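Local coordinates for putative adhesin (Bacteroides thetaiotaomicron, PDB 4QDG), which probably helps attach pili to the outer membrane, as a lipoprotein of the FimB/Mfa2 family of fimbrial anchor proteins, at residues N75-A80 with E130-T135; N151-V156 with W279-F284; F170-T175 with A217-S222. All blocks are in the same frame, centred on the assembly; numbering follows the deposited sequence.

Interaction 1: residues N75-A80 with E130-T135; sequences NYHFVA and ELTLAT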
ATOM      1  N   ASN A  75     -30.784   0.948   8.022  1.00 38.27           N
ATOM      2  CA  ASN A  75     -29.429   1.391   8.323  1.00 36.38           C
ATOM      3  C   ASN A  75     -28.487   0.335   7.756  1.00 38.19           C
ATOM      4  O   ASN A  75     -28.639  -0.843   8.083  1.00 38.55           O
ATOM      5  CB  ASN A  75     -29.275   1.608   9.842  1.00 36.59           C
ATOM      6  CG  ASN A  75     -27.960   2.200  10.283  1.00 52.47           C
ATOM      7  OD1 ASN A  75     -27.415   3.130   9.682  1.00 41.53           O
ATOM      8  ND2 ASN A  75     -27.450   1.711  11.397  1.00 43.12           N
ATOM      9  N   TYR A  76     -27.581   0.731   6.836  1.00 33.37           N
ATOM     10  CA  TYR A  76     -26.666  -0.205   6.155  1.00 32.02           C
ATOM     11  C   TYR A  76     -25.206   0.094   6.421  1.00 33.39           C
ATOM     12  O   TYR A  76     -24.877   1.224   6.753  1.00 32.70           O
ATOM     13  CB  TYR A  76     -26.892  -0.189   4.632  1.00 32.24           C
ATOM     14  CG  TYR A  76     -28.235  -0.730   4.215  1.00 32.93           C
ATOM     15  CD1 TYR A  76     -29.366   0.087   4.201  1.00 33.97           C
ATOM     16  CD2 TYR A  76     -28.379  -2.055   3.811  1.00 34.10           C
ATOM     17  CE1 TYR A  76     -30.612  -0.409   3.838  1.00 33.63           C
ATOM     18  CE2 TYR A  76     -29.619  -2.556   3.408  1.00 35.49           C
ATOM     19  CZ  TYR A  76     -30.733  -1.723   3.413  1.00 39.87           C
ATOM     20  OH  TYR A  76     -31.967  -2.190   3.016  1.00 39.04           O
ATOM     21  N   HIS A  77     -24.334  -0.928   6.256  1.00 29.43           N
ATOM     22  CA  HIS A  77     -22.883  -0.792   6.379  1.00 28.98           C
ATOM     23  C   HIS A  77     -22.280  -1.193   5.042  1.00 30.46           C
ATOM     24  O   HIS A  77     -22.585  -2.273   4.520  1.00 29.46           O
ATOM     25  CB  HIS A  77     -22.301  -1.604   7.541  1.00 30.49           C
ATOM     26  CG  HIS A  77     -20.825  -1.363   7.723  1.00 33.51           C
ATOM     27  ND1 HIS A  77     -20.347  -0.194   8.314  1.00 34.69           N
ATOM     28  CD2 HIS A  77     -19.773  -2.119   7.341  1.00 33.83           C
ATOM     29  CE1 HIS A  77     -19.032  -0.274   8.252  1.00 32.93           C
ATOM     30  NE2 HIS A  77     -18.639  -1.423   7.698  1.00 33.37           N
ATOM     31  N   PHE A  78     -21.543  -0.256   4.433  1.00 26.05           N
ATOM     32  CA  PHE A  78     -20.945  -0.414   3.113  1.00 25.22           C
ATOM     33  C   PHE A  78     -19.453  -0.589   3.183  1.00 29.45           C
ATOM     34  O   PHE A  78     -18.796   0.133   3.920  1.00 31.42           O
ATOM     35  CB  PHE A  78     -21.257   0.817   2.255  1.00 25.91           C
ATOM     36  CG  PHE A  78     -22.730   1.062   2.079  1.00 27.37           C
ATOM     37  CD1 PHE A  78     -23.444   0.418   1.067  1.00 28.46           C
ATOM     38  CD2 PHE A  78     -23.401   1.963   2.902  1.00 27.85           C
ATOM     39  CE1 PHE A  78     -24.811   0.655   0.897  1.00 30.06           C
ATOM     40  CE2 PHE A  78     -24.761   2.215   2.714  1.00 31.30           C
ATOM     41  CZ  PHE A  78     -25.460   1.553   1.719  1.00 29.96           C
ATOM     42  N   VAL A  79     -18.910  -1.520   2.408  1.00 25.08           N
ATOM     43  CA  VAL A  79     -17.472  -1.746   2.352  1.00 23.77           C
ATOM     44  C   VAL A  79     -17.044  -1.554   0.925  1.00 27.67           C
ATOM     45  O   VAL A  79     -17.638  -2.145   0.034  1.00 27.80           O
ATOM     46  CB  VAL A  79     -17.024  -3.127   2.944  1.00 27.87           C
ATOM     47  CG1 VAL A  79     -15.507  -3.274   2.889  1.00 26.69           C
ATOM     48  CG2 VAL A  79     -17.508  -3.299   4.385  1.00 27.67           C
ATOM     49  N   ALA A  80     -16.037  -0.701   0.698  1.00 27.29           N
ATOM     50  CA  ALA A  80     -15.498  -0.457  -0.647  1.00 28.23           C
ATOM     51  C   ALA A  80     -14.079  -0.955  -0.775  1.00 31.22           C
ATOM     52  O   ALA A  80     -13.261  -0.809   0.151  1.00 27.50           O
ATOM     53  CB  ALA A  80     -15.537   1.027  -0.995  1.00 28.59           C
ATOM     54  N   GLU A 130     -14.835   2.043   4.473  1.00 31.71           N
ATOM     55  CA  GLU A 130     -16.174   1.579   4.884  1.00 31.40           C
ATOM     56  C   GLU A 130     -17.012   2.749   5.443  1.00 33.98           C
ATOM     57  O   GLU A 130     -16.460   3.778   5.842  1.00 31.21           O
ATOM     58  CB  GLU A 130     -16.093   0.425   5.896  1.00 32.50           C
ATOM     59  CG  GLU A 130     -15.356   0.770   7.180  1.00 37.24           C
ATOM     60  CD  GLU A 130     -15.343  -0.301   8.251  1.00 46.82           C
ATOM     61  OE1 GLU A 130     -15.697  -1.459   7.936  1.00 40.98           O
ATOM     62  OE2 GLU A 130     -14.993   0.021   9.410  1.00 38.51           O
ATOM     63  N   LEU A 131     -18.345   2.570   5.475  1.00 30.79           N
ATOM     64  CA  LEU A 131     -19.273   3.573   5.939  1.00 30.58           C
ATOM     65  C   LEU A 131     -20.602   2.950   6.381  1.00 33.61           C
ATOM     66  O   LEU A 131     -21.104   2.049   5.717  1.00 33.06           O
ATOM     67  CB  LEU A 131     -19.517   4.588   4.784  1.00 30.00           C
ATOM     68  CG  LEU A 131     -20.427   5.789   5.087  1.00 35.02           C
ATOM     69  CD1 LEU A 131     -19.680   6.860   5.843  1.00 34.13           C
ATOM     70  CD2 LEU A 131     -21.030   6.352   3.801  1.00 37.28           C
ATOM     71  N   THR A 132     -21.150   3.438   7.510  1.00 29.20           N
ATOM     72  CA  THR A 132     -22.484   3.064   7.993  1.00 29.45           C
ATOM     73  C   THR A 132     -23.394   4.232   7.635  1.00 30.15           C
ATOM     74  O   THR A 132     -23.045   5.392   7.909  1.00 28.36           O
ATOM     75  CB  THR A 132     -22.516   2.703   9.487  1.00 32.87           C
ATOM     76  OG1 THR A 132     -21.597   1.656   9.727  1.00 36.98           O
ATOM     77  CG2 THR A 132     -23.867   2.220   9.932  1.00 25.55           C
ATOM     78  N   LEU A 133     -24.513   3.946   6.956  1.00 26.17           N
ATOM     79  CA  LEU A 133     -25.391   5.027   6.518  1.00 27.17           C
ATOM     80  C   LEU A 133     -26.830   4.544   6.410  1.00 31.44           C
ATOM     81  O   LEU A 133     -27.095   3.458   5.873  1.00 30.84           O
ATOM     82  CB  LEU A 133     -24.864   5.610   5.163  1.00 26.88           C
ATOM     83  CG  LEU A 133     -25.713   6.631   4.386  1.00 31.91           C
ATOM     84  CD1 LEU A 133     -25.816   7.992   5.130  1.00 31.34           C
ATOM     85  CD2 LEU A 133     -25.119   6.861   3.005  1.00 32.26           C
ATOM     86  N   ALA A 134     -27.755   5.349   6.973  1.00 28.04           N
ATOM     87  CA  ALA A 134     -29.180   5.075   6.899  1.00 28.98           C
ATOM     88  C   ALA A 134     -29.709   5.619   5.565  1.00 36.12           C
ATOM     89  O   ALA A 134     -29.210   6.632   5.059  1.00 34.98           O
ATOM     90  CB  ALA A 134     -29.922   5.706   8.073  1.00 29.59           C
ATOM     91  N   THR A 135     -30.673   4.919   4.985  1.00 34.05           N
ATOM     92  CA  THR A 135     -31.293   5.306   3.721  1.00 34.97           C
ATOM     93  C   THR A 135     -32.228   6.485   3.922  1.00 39.16           C
ATOM     94  O   THR A 135     -32.674   6.744   5.043  1.00 40.27           O
ATOM     95  CB  THR A 135     -32.088   4.135   3.131  1.00 42.78           C
ATOM     96  OG1 THR A 135     -33.121   3.769   4.058  1.00 42.83           O
ATOM     97  CG2 THR A 135     -31.212   2.951   2.773  1.00 37.85           C
TER
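His77 spans two residues of the opposite strand, reaching Glu130 with one ring nitrogen and Thr132 with the other. Its ND1 lies 2.6 Å from Thr132 OG1 in a nearly straight hydrogen bond, while NE2 donates to Glu130 OE1 at 3.0 Å. With CG anti to the backbone nitrogen (chi1 -175°), the imidazole lies over the partner strand, and both oxygens meet it at its edge. The carboxylate plane is turned almost perpendicular to the ring, and NE2 meets OE1 from above the carboxylate plane; Tyr103 OH also bonds that oxygen. Histidine suits this place because its two nitrogens serve two polar neighbours at once, and the carboxylate would probably favour a protonated NE2.

The strands are antiparallel, their side chains alternating between two faces, as in any beta strand; the sheet is consistent with the transthyretin-like fold of the family's clan. Tyr76–Leu133 and Phe78–Leu131 are the hydrogen-bonded pairs, with Phe78 N 2.7 Å from Leu131 O. His77 and Thr132 form a non-hydrogen-bonded pair, and their side chains leave the same face next to each other, which brings ND1 and OG1 together.

The face of Tyr76, Phe78, Leu131 and Leu133 is mainly apolar. Phe78 CE2 lies 4.2 Å from Leu133 CB, and both residues touch Val15 and Leu17 of strand 15-20. Tyr76 CE1 comes within 3.6 Å of Thr135 CG2; the tyrosine hydroxyl bonds to Lys72 O.

Interaction 2: residues N151-V156 with W279-F284; sequences NNIRVV and WSMIFF. With MG (magnesium ion), chain D.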
ATOM      1  N   ASN A 151       2.447  -0.322  -1.074  1.00 24.91           N
ATOM      2  CA  ASN A 151       3.602   0.547  -0.949  1.00 24.57           C
ATOM      3  C   ASN A 151       4.662   0.222  -1.968  1.00 29.92           C
ATOM      4  O   ASN A 151       4.799  -0.920  -2.394  1.00 30.75           O
ATOM      5  CB  ASN A 151       4.215   0.392   0.459  1.00 20.28           C
ATOM      6  CG  ASN A 151       3.338   0.904   1.554  1.00 21.98           C
ATOM      7  OD1 ASN A 151       3.254   2.112   1.816  1.00 24.44           O
ATOM      8  ND2 ASN A 151       2.605   0.005   2.156  1.00 18.50           N
ATOM      9  N   ASN A 152       5.427   1.226  -2.328  1.00 26.73           N
ATOM     10  CA  ASN A 152       6.581   1.085  -3.207  1.00 26.46           C
ATOM     11  C   ASN A 152       7.769   1.624  -2.445  1.00 28.42           C
ATOM     12  O   ASN A 152       7.698   2.727  -1.915  1.00 24.79           O
ATOM     13  CB  ASN A 152       6.406   1.794  -4.575  1.00 25.34           C
ATOM     14  CG  ASN A 152       7.518   1.418  -5.538  1.00 42.99           C
ATOM     15  OD1 ASN A 152       7.541   0.315  -6.063  1.00 33.66           O
ATOM     16  ND2 ASN A 152       8.541   2.266  -5.675  1.00 30.47           N
ATOM     17  N   ILE A 153       8.814   0.805  -2.309  1.00 26.38           N
ATOM     18  CA  ILE A 153      10.036   1.171  -1.593  1.00 25.33           C
ATOM     19  C   ILE A 153      11.209   1.080  -2.585  1.00 27.02           C
ATOM     20  O   ILE A 153      11.454   0.020  -3.141  1.00 25.41           O
ATOM     21  CB  ILE A 153      10.246   0.286  -0.320  1.00 27.18           C
ATOM     22  CG1 ILE A 153       9.091   0.487   0.664  1.00 27.37           C
ATOM     23  CG2 ILE A 153      11.578   0.621   0.386  1.00 27.48           C
ATOM     24  CD1 ILE A 153       8.462  -0.721   1.213  1.00 29.64           C
ATOM     25  N   ARG A 154      11.862   2.218  -2.826  1.00 23.81           N
ATOM     26  CA  ARG A 154      13.034   2.307  -3.683  0.60 24.22           C
ATOM     27  C   ARG A 154      14.260   2.372  -2.766  1.00 29.24           C
ATOM     28  O   ARG A 154      14.417   3.313  -2.004  1.00 27.54           O
ATOM     29  CB  ARG A 154      12.955   3.502  -4.661  0.60 23.99           C
ATOM     30  CG  ARG A 154      14.192   3.693  -5.578  0.60 31.37           C
ATOM     31  CD  ARG A 154      13.972   4.902  -6.483  0.60 35.91           C
ATOM     32  NE  ARG A 154      15.108   5.252  -7.346  0.60 34.85           N
ATOM     33  CZ  ARG A 154      15.272   4.854  -8.610  0.60 43.68           C
ATOM     34  NH1 ARG A 154      14.413   4.005  -9.167  0.60 20.14           N
ATOM     35  NH2 ARG A 154      16.309   5.287  -9.320  0.60 31.47           N
ATOM     36  N   VAL A 155      15.107   1.330  -2.830  1.00 26.81           N
ATOM     37  CA  VAL A 155      16.322   1.216  -2.044  1.00 24.60           C
ATOM     38  C   VAL A 155      17.481   1.608  -2.918  1.00 31.21           C
ATOM     39  O   VAL A 155      17.653   1.035  -3.985  1.00 32.70           O
ATOM     40  CB  VAL A 155      16.484  -0.209  -1.438  1.00 26.50           C
ATOM     41  CG1 VAL A 155      17.739  -0.291  -0.580  1.00 25.37           C
ATOM     42  CG2 VAL A 155      15.240  -0.594  -0.611  1.00 25.68           C
ATOM     43  N   VAL A 156      18.296   2.579  -2.465  1.00 27.88           N
ATOM     44  CA  VAL A 156      19.453   3.055  -3.206  1.00 26.20           C
ATOM     45  C   VAL A 156      20.748   2.796  -2.415  1.00 28.54           C
ATOM     46  O   VAL A 156      20.793   3.017  -1.208  1.00 26.78           O
ATOM     47  CB  VAL A 156      19.298   4.545  -3.606  1.00 29.06           C
ATOM     48  CG1 VAL A 156      20.581   5.112  -4.228  1.00 28.39           C
ATOM     49  CG2 VAL A 156      18.124   4.733  -4.569  1.00 28.95           C
ATOM     50  N   TRP A 279       8.063   5.393  -1.135  1.00 26.14           N
ATOM     51  CA  TRP A 279       9.202   5.494  -0.229  1.00 24.16           C
ATOM     52  C   TRP A 279      10.509   5.357  -0.955  1.00 30.32           C
ATOM     53  O   TRP A 279      10.609   4.590  -1.919  1.00 30.88           O
ATOM     54  CB  TRP A 279       9.115   4.373   0.818  1.00 21.69           C
ATOM     55  CG  TRP A 279       7.807   4.281   1.556  1.00 21.81           C
ATOM     56  CD1 TRP A 279       6.740   3.493   1.240  1.00 24.21           C
ATOM     57  CD2 TRP A 279       7.480   4.922   2.796  1.00 21.37           C
ATOM     58  NE1 TRP A 279       5.746   3.643   2.174  1.00 23.26           N
ATOM     59  CE2 TRP A 279       6.174   4.507   3.149  1.00 25.02           C
ATOM     60  CE3 TRP A 279       8.146   5.854   3.619  1.00 22.82           C
ATOM     61  CZ2 TRP A 279       5.533   4.957   4.314  1.00 23.54           C
ATOM     62  CZ3 TRP A 279       7.509   6.303   4.769  1.00 23.90           C
ATOM     63  CH2 TRP A 279       6.215   5.857   5.101  1.00 24.19           C
ATOM     64  N   SER A 280      11.540   6.047  -0.466  1.00 26.13           N
ATOM     65  CA  SER A 280      12.881   5.925  -1.029  1.00 24.56           C
ATOM     66  C   SER A 280      13.885   5.977   0.092  1.00 31.80           C
ATOM     67  O   SER A 280      13.693   6.711   1.072  1.00 32.35           O
ATOM     68  CB  SER A 280      13.168   6.950  -2.124  1.00 22.36           C
ATOM     69  OG  SER A 280      13.237   8.282  -1.655  1.00 36.58           O
HETATM   70  N   MSE A 281      14.890   5.108   0.019  1.00 28.21           N
HETATM   71  CA  MSE A 281      15.900   5.031   1.069  1.00 28.02           C
HETATM   72  C   MSE A 281      17.283   4.923   0.471  1.00 29.64           C
HETATM   73  O   MSE A 281      17.558   3.989  -0.278  1.00 27.60           O
HETATM   74  CB  MSE A 281      15.643   3.846   1.992  1.00 30.10           C
HETATM   75  CG  MSE A 281      14.269   3.825   2.613  1.00 37.47           C
HETATM   76 SE   MSE A 281      14.063   2.194   3.667  0.75 45.96          SE
HETATM   77  CE  MSE A 281      15.062   2.754   5.270  1.00 41.10           C
ATOM     78  N   ILE A 282      18.154   5.862   0.822  1.00 25.33           N
ATOM     79  CA  ILE A 282      19.530   5.871   0.332  1.00 25.50           C
ATOM     80  C   ILE A 282      20.459   5.458   1.464  1.00 30.71           C
ATOM     81  O   ILE A 282      20.477   6.098   2.515  1.00 27.63           O
ATOM     82  CB  ILE A 282      19.961   7.227  -0.292  1.00 27.84           C
ATOM     83  CG1 ILE A 282      18.962   7.667  -1.399  1.00 27.41           C
ATOM     84  CG2 ILE A 282      21.392   7.118  -0.837  1.00 29.60           C
ATOM     85  CD1 ILE A 282      19.122   9.080  -1.849  1.00 35.95           C
ATOM     86  N   PHE A 283      21.210   4.377   1.232  1.00 27.98           N
ATOM     87  CA  PHE A 283      22.220   3.876   2.150  1.00 27.34           C
ATOM     88  C   PHE A 283      23.593   4.212   1.557  1.00 30.16           C
ATOM     89  O   PHE A 283      23.828   3.986   0.365  1.00 29.10           O
ATOM     90  CB  PHE A 283      22.050   2.364   2.400  1.00 28.54           C
ATOM     91  CG  PHE A 283      20.749   1.972   3.075  1.00 29.45           C
ATOM     92  CD1 PHE A 283      19.588   1.781   2.333  1.00 32.21           C
ATOM     93  CD2 PHE A 283      20.694   1.763   4.447  1.00 30.81           C
ATOM     94  CE1 PHE A 283      18.386   1.419   2.957  1.00 32.48           C
ATOM     95  CE2 PHE A 283      19.496   1.406   5.070  1.00 33.98           C
ATOM     96  CZ  PHE A 283      18.349   1.227   4.317  1.00 32.09           C
ATOM     97  N   PHE A 284      24.485   4.772   2.375  1.00 27.12           N
ATOM     98  CA  PHE A 284      25.823   5.151   1.906  1.00 26.79           C
ATOM     99  C   PHE A 284      26.823   4.054   2.251  1.00 29.09           C
ATOM    100  O   PHE A 284      26.774   3.489   3.348  1.00 28.19           O
ATOM    101  CB  PHE A 284      26.252   6.522   2.452  1.00 28.26           C
ATOM    102  CG  PHE A 284      25.305   7.598   1.984  1.00 29.76           C
ATOM    103  CD1 PHE A 284      25.467   8.193   0.733  1.00 34.06           C
ATOM    104  CD2 PHE A 284      24.209   7.966   2.757  1.00 28.90           C
ATOM    105  CE1 PHE A 284      24.574   9.170   0.289  1.00 34.27           C
ATOM    106  CE2 PHE A 284      23.300   8.908   2.299  1.00 32.00           C
ATOM    107  CZ  PHE A 284      23.476   9.496   1.063  1.00 31.13           C
TER
HETATM  108 MG    MG D 402       1.664   3.371   2.953  1.00 29.32          MG
HETATM  109  O   HOH W   1       9.023   4.679  -4.374  1.00 32.28           O
HETATM  110  O   HOH W   2       0.046   2.860   1.620  1.00 19.08           O
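The Trp279 indole has Asn151 OD1 and Asn152 O at its edge, both in the ring plane, while Ile153 CG1 comes obliquely to 3.9 Å from Trp279 CD1. With CG anti to the carbonyl carbon (chi1 -53°), the indole runs alongside Asn151 and Ile153. Its NE1 donates to Asn151 OD1 over 2.9 Å, nearly straight at 169°, from above the amide's carbonyl plane. That same OD1 binds the magnesium ion at 2.3 Å, so two partners grip one oxygen and help fix the amide's rotation. Tryptophan suits this second shell: its bulk fills the core while its N-H steadies a metal ligand. Water 2, Leu273 O and Glu276 O also bind the ion.

The Phe283 ring has Val156 O at its edge and Val155 CG1 obliquely placed, 4.0 Å from Phe283 CE1. Ile282 CG2 covers one face of the Phe284 ring, 3.7 Å above its plane and toward the rim. The beta-branched Val156 and Ile282 lie side by side, Val156 CB 3.8 Å from Ile282 CG1. Backbone bonds such as Met281 N to Arg154 O join the parallel strands.

Strand 213-223 bonds to the backbone of Ile153 and Val155; helix 252-263 packs against Trp279 and Met281 (selenomethionine), strand 246-251 against Phe283.

Interaction 3: residues F170-T175 with A217-S222; sequences FEFEIT and AYAELS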
ATOM      1  N   PHE A 170      24.343  -7.324  -5.625  1.00 30.79           N
ATOM      2  CA  PHE A 170      23.449  -7.367  -4.471  1.00 29.62           C
ATOM      3  C   PHE A 170      22.074  -7.923  -4.707  1.00 34.44           C
ATOM      4  O   PHE A 170      21.490  -7.766  -5.772  1.00 36.47           O
ATOM      5  CB  PHE A 170      23.259  -5.950  -3.906  1.00 28.99           C
ATOM      6  CG  PHE A 170      24.548  -5.277  -3.514  1.00 29.25           C
ATOM      7  CD1 PHE A 170      25.127  -5.520  -2.274  1.00 30.87           C
ATOM      8  CD2 PHE A 170      25.176  -4.385  -4.380  1.00 29.21           C
ATOM      9  CE1 PHE A 170      26.290  -4.860  -1.892  1.00 30.96           C
ATOM     10  CE2 PHE A 170      26.364  -3.757  -4.009  1.00 31.02           C
ATOM     11  CZ  PHE A 170      26.909  -3.992  -2.767  1.00 29.01           C
ATOM     12  N   GLU A 171      21.553  -8.529  -3.650  1.00 30.55           N
ATOM     13  CA  GLU A 171      20.219  -9.084  -3.525  1.00 29.78           C
ATOM     14  C   GLU A 171      19.497  -8.226  -2.503  1.00 33.50           C
ATOM     15  O   GLU A 171      20.066  -7.899  -1.448  1.00 33.93           O
ATOM     16  CB  GLU A 171      20.272 -10.550  -3.088  1.00 31.67           C
ATOM     17  CG  GLU A 171      20.544 -11.509  -4.225  1.00 44.93           C
ATOM     18  CD  GLU A 171      20.631 -12.984  -3.863  1.00 75.08           C
ATOM     19  OE1 GLU A 171      20.654 -13.324  -2.654  1.00 59.45           O
ATOM     20  OE2 GLU A 171      20.700 -13.806  -4.807  1.00 74.77           O
ATOM     21  N   PHE A 172      18.263  -7.834  -2.834  1.00 28.60           N
ATOM     22  CA  PHE A 172      17.422  -6.979  -1.993  1.00 27.60           C
ATOM     23  C   PHE A 172      16.170  -7.730  -1.620  1.00 34.59           C
ATOM     24  O   PHE A 172      15.574  -8.378  -2.476  1.00 33.99           O
ATOM     25  CB  PHE A 172      17.048  -5.687  -2.718  1.00 27.67           C
ATOM     26  CG  PHE A 172      18.216  -4.849  -3.192  1.00 28.65           C
ATOM     27  CD1 PHE A 172      18.899  -5.178  -4.361  1.00 28.70           C
ATOM     28  CD2 PHE A 172      18.545  -3.655  -2.548  1.00 28.12           C
ATOM     29  CE1 PHE A 172      19.921  -4.357  -4.838  1.00 30.24           C
ATOM     30  CE2 PHE A 172      19.584  -2.852  -3.018  1.00 30.16           C
ATOM     31  CZ  PHE A 172      20.266  -3.205  -4.154  1.00 28.91           C
ATOM     32  N   GLU A 173      15.799  -7.690  -0.327  1.00 32.60           N
ATOM     33  CA  GLU A 173      14.610  -8.389   0.165  1.00 32.05           C
ATOM     34  C   GLU A 173      13.896  -7.600   1.220  1.00 32.99           C
ATOM     35  O   GLU A 173      14.521  -6.851   1.981  1.00 30.96           O
ATOM     36  CB  GLU A 173      14.986  -9.739   0.790  1.00 34.00           C
ATOM     37  CG  GLU A 173      15.352 -10.826  -0.187  1.00 50.61           C
ATOM     38  CD  GLU A 173      16.219 -11.938   0.379  1.00 72.05           C
ATOM     39  OE1 GLU A 173      16.619 -11.874   1.567  1.00 73.08           O
ATOM     40  OE2 GLU A 173      16.509 -12.881  -0.388  1.00 56.99           O
ATOM     41  N   ILE A 174      12.581  -7.827   1.301  1.00 28.23           N
ATOM     42  CA  ILE A 174      11.732  -7.346   2.369  1.00 26.70           C
ATOM     43  C   ILE A 174      10.998  -8.565   2.870  1.00 29.61           C
ATOM     44  O   ILE A 174      10.326  -9.227   2.091  1.00 28.69           O
ATOM     45  CB  ILE A 174      10.799  -6.148   2.055  1.00 28.30           C
ATOM     46  CG1 ILE A 174      11.624  -4.877   1.826  1.00 27.74           C
ATOM     47  CG2 ILE A 174       9.797  -5.929   3.205  1.00 28.40           C
ATOM     48  CD1 ILE A 174      10.850  -3.660   1.223  1.00 31.25           C
ATOM     49  N   THR A 175      11.229  -8.937   4.136  1.00 27.27           N
ATOM     50  CA  THR A 175      10.474 -10.007   4.762  1.00 26.29           C
ATOM     51  C   THR A 175       9.400  -9.343   5.631  1.00 30.29           C
ATOM     52  O   THR A 175       9.665  -8.363   6.347  1.00 27.72           O
ATOM     53  CB  THR A 175      11.347 -10.986   5.542  1.00 31.30           C
ATOM     54  OG1 THR A 175      12.197 -10.262   6.442  1.00 31.51           O
ATOM     55  CG2 THR A 175      12.119 -11.946   4.635  1.00 21.51           C
ATOM     56  N   ALA A 217      23.283   2.170  -7.222  1.00 30.40           N
ATOM     57  CA  ALA A 217      22.503   0.953  -7.420  1.00 30.09           C
ATOM     58  C   ALA A 217      21.111   1.211  -6.865  1.00 33.25           C
ATOM     59  O   ALA A 217      20.967   1.907  -5.847  1.00 31.72           O
ATOM     60  CB  ALA A 217      23.170  -0.217  -6.689  1.00 30.42           C
ATOM     61  N   TYR A 218      20.083   0.662  -7.497  1.00 30.40           N
ATOM     62  CA  TYR A 218      18.729   0.819  -6.966  1.00 28.52           C
ATOM     63  C   TYR A 218      17.968  -0.466  -7.129  1.00 29.77           C
ATOM     64  O   TYR A 218      18.271  -1.243  -8.030  1.00 27.82           O
ATOM     65  CB  TYR A 218      17.959   1.998  -7.623  1.00 29.86           C
ATOM     66  CG  TYR A 218      17.430   1.698  -9.007  1.00 32.89           C
ATOM     67  CD1 TYR A 218      16.186   1.094  -9.183  1.00 35.78           C
ATOM     68  CD2 TYR A 218      18.163   2.026 -10.138  1.00 34.59           C
ATOM     69  CE1 TYR A 218      15.706   0.783 -10.458  1.00 38.17           C
ATOM     70  CE2 TYR A 218      17.693   1.720 -11.421  1.00 36.29           C
ATOM     71  CZ  TYR A 218      16.468   1.090 -11.573  1.00 40.47           C
ATOM     72  OH  TYR A 218      16.008   0.782 -12.827  1.00 42.61           O
ATOM     73  N   ALA A 219      16.968  -0.663  -6.263  1.00 25.98           N
ATOM     74  CA  ALA A 219      15.992  -1.735  -6.276  1.00 27.18           C
ATOM     75  C   ALA A 219      14.616  -1.178  -5.859  1.00 31.68           C
ATOM     76  O   ALA A 219      14.502  -0.470  -4.860  1.00 29.85           O
ATOM     77  CB  ALA A 219      16.401  -2.852  -5.342  1.00 28.58           C
ATOM     78  N   GLU A 220      13.584  -1.492  -6.643  1.00 27.55           N
ATOM     79  CA  GLU A 220      12.222  -1.101  -6.347  1.00 27.04           C
ATOM     80  C   GLU A 220      11.469  -2.327  -5.848  1.00 30.74           C
ATOM     81  O   GLU A 220      11.434  -3.344  -6.542  1.00 31.27           O
ATOM     82  CB  GLU A 220      11.556  -0.494  -7.566  1.00 28.51           C
ATOM     83  CG  GLU A 220      12.332   0.676  -8.151  1.00 42.54           C
ATOM     84  CD  GLU A 220      11.624   2.016  -8.172  1.00 43.38           C
ATOM     85  OE1 GLU A 220      10.620   2.191  -7.449  1.00 46.27           O
ATOM     86  OE2 GLU A 220      12.079   2.895  -8.933  1.00 51.72           O
ATOM     87  N   LEU A 221      10.898  -2.250  -4.639  1.00 25.42           N
ATOM     88  CA  LEU A 221      10.139  -3.357  -4.059  1.00 26.00           C
ATOM     89  C   LEU A 221       8.712  -2.883  -3.783  1.00 29.84           C
ATOM     90  O   LEU A 221       8.506  -1.770  -3.314  1.00 30.24           O
ATOM     91  CB  LEU A 221      10.817  -3.861  -2.764  1.00 26.93           C
ATOM     92  CG  LEU A 221      12.193  -4.460  -2.891  1.00 31.28           C
ATOM     93  CD1 LEU A 221      13.223  -3.523  -2.292  1.00 32.01           C
ATOM     94  CD2 LEU A 221      12.226  -5.811  -2.219  1.00 33.22           C
ATOM     95  N   SER A 222       7.737  -3.708  -4.111  1.00 25.83           N
ATOM     96  CA  SER A 222       6.314  -3.413  -4.012  1.00 24.51           C
ATOM     97  C   SER A 222       5.705  -4.347  -2.950  1.00 28.70           C
ATOM     98  O   SER A 222       5.849  -5.555  -3.048  1.00 25.78           O
ATOM     99  CB  SER A 222       5.671  -3.599  -5.392  1.00 26.26           C
ATOM    100  OG  SER A 222       4.271  -3.427  -5.359  1.00 32.05           O
TER
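Ala219 presses its methyl group onto the Phe172 ring, and this is the tight spot of the contact. Ala219 CB sits 3.5 Å from the centroid of the Phe172 ring and only 14° off the ring normal, a CH-pi contact over the centre of one face. The phenylalanine CG lies anti to its own carbonyl carbon (chi1 -57°), which carries the ring toward the facing strand, where the second torsion turns its face to the methyl. Alanine suits the site because its short side chain lets the broad aromatic face come close.

Farther along, the fit becomes looser. Leu221 CB is 4.0 Å from Ile174 CD1, the two side chains crossing at a slant, and Leu221 CD1 is 4.4 Å from Phe172 CB. The branched ends of leucine and isoleucine fill the wider interval. The strands run 25° apart, but their axes come no nearer than 8.3 Å. They are thus layers facing each other across the core of a beta sandwich: strand 170-176 belongs to a four-stranded sheet, while strand 213-223 pairs with 140-159 and 199-207.

The polar side chains alternate outward from the core. Glu173 points away from the facing strand and, with Glu171, forms a salt bridge to Arg239. Tyr218 likewise turns away, its ring in a cation-pi contact with Arg154, which also forms a salt bridge with Glu220. Charges are paired along the outer sides of the layers, while the inward residues are wholly apolar, which implies that the layers are held together here by hydrophobic and dispersion forces.

Overall arrangement
Interaction 1 lies on the opposite side of the chain's centre from the other two, its centre 38 Å from that of interaction 2 and 40 Å from that of interaction 3. The long strand 140-159 connects the two regions: it pairs with 127-137 of interaction 1, then with 278-285 in interaction 2 and with 213-223 of interaction 3. Interactions 2 and 3 are only 8 Å apart between centres and touch through Glu220, which forms a salt bridge with Arg154. Along the chain interaction 1 closes first, and both segments of interaction 3 fall between those of interaction 2. The elongated protein thus has two beta-rich regions joined by a shared strand.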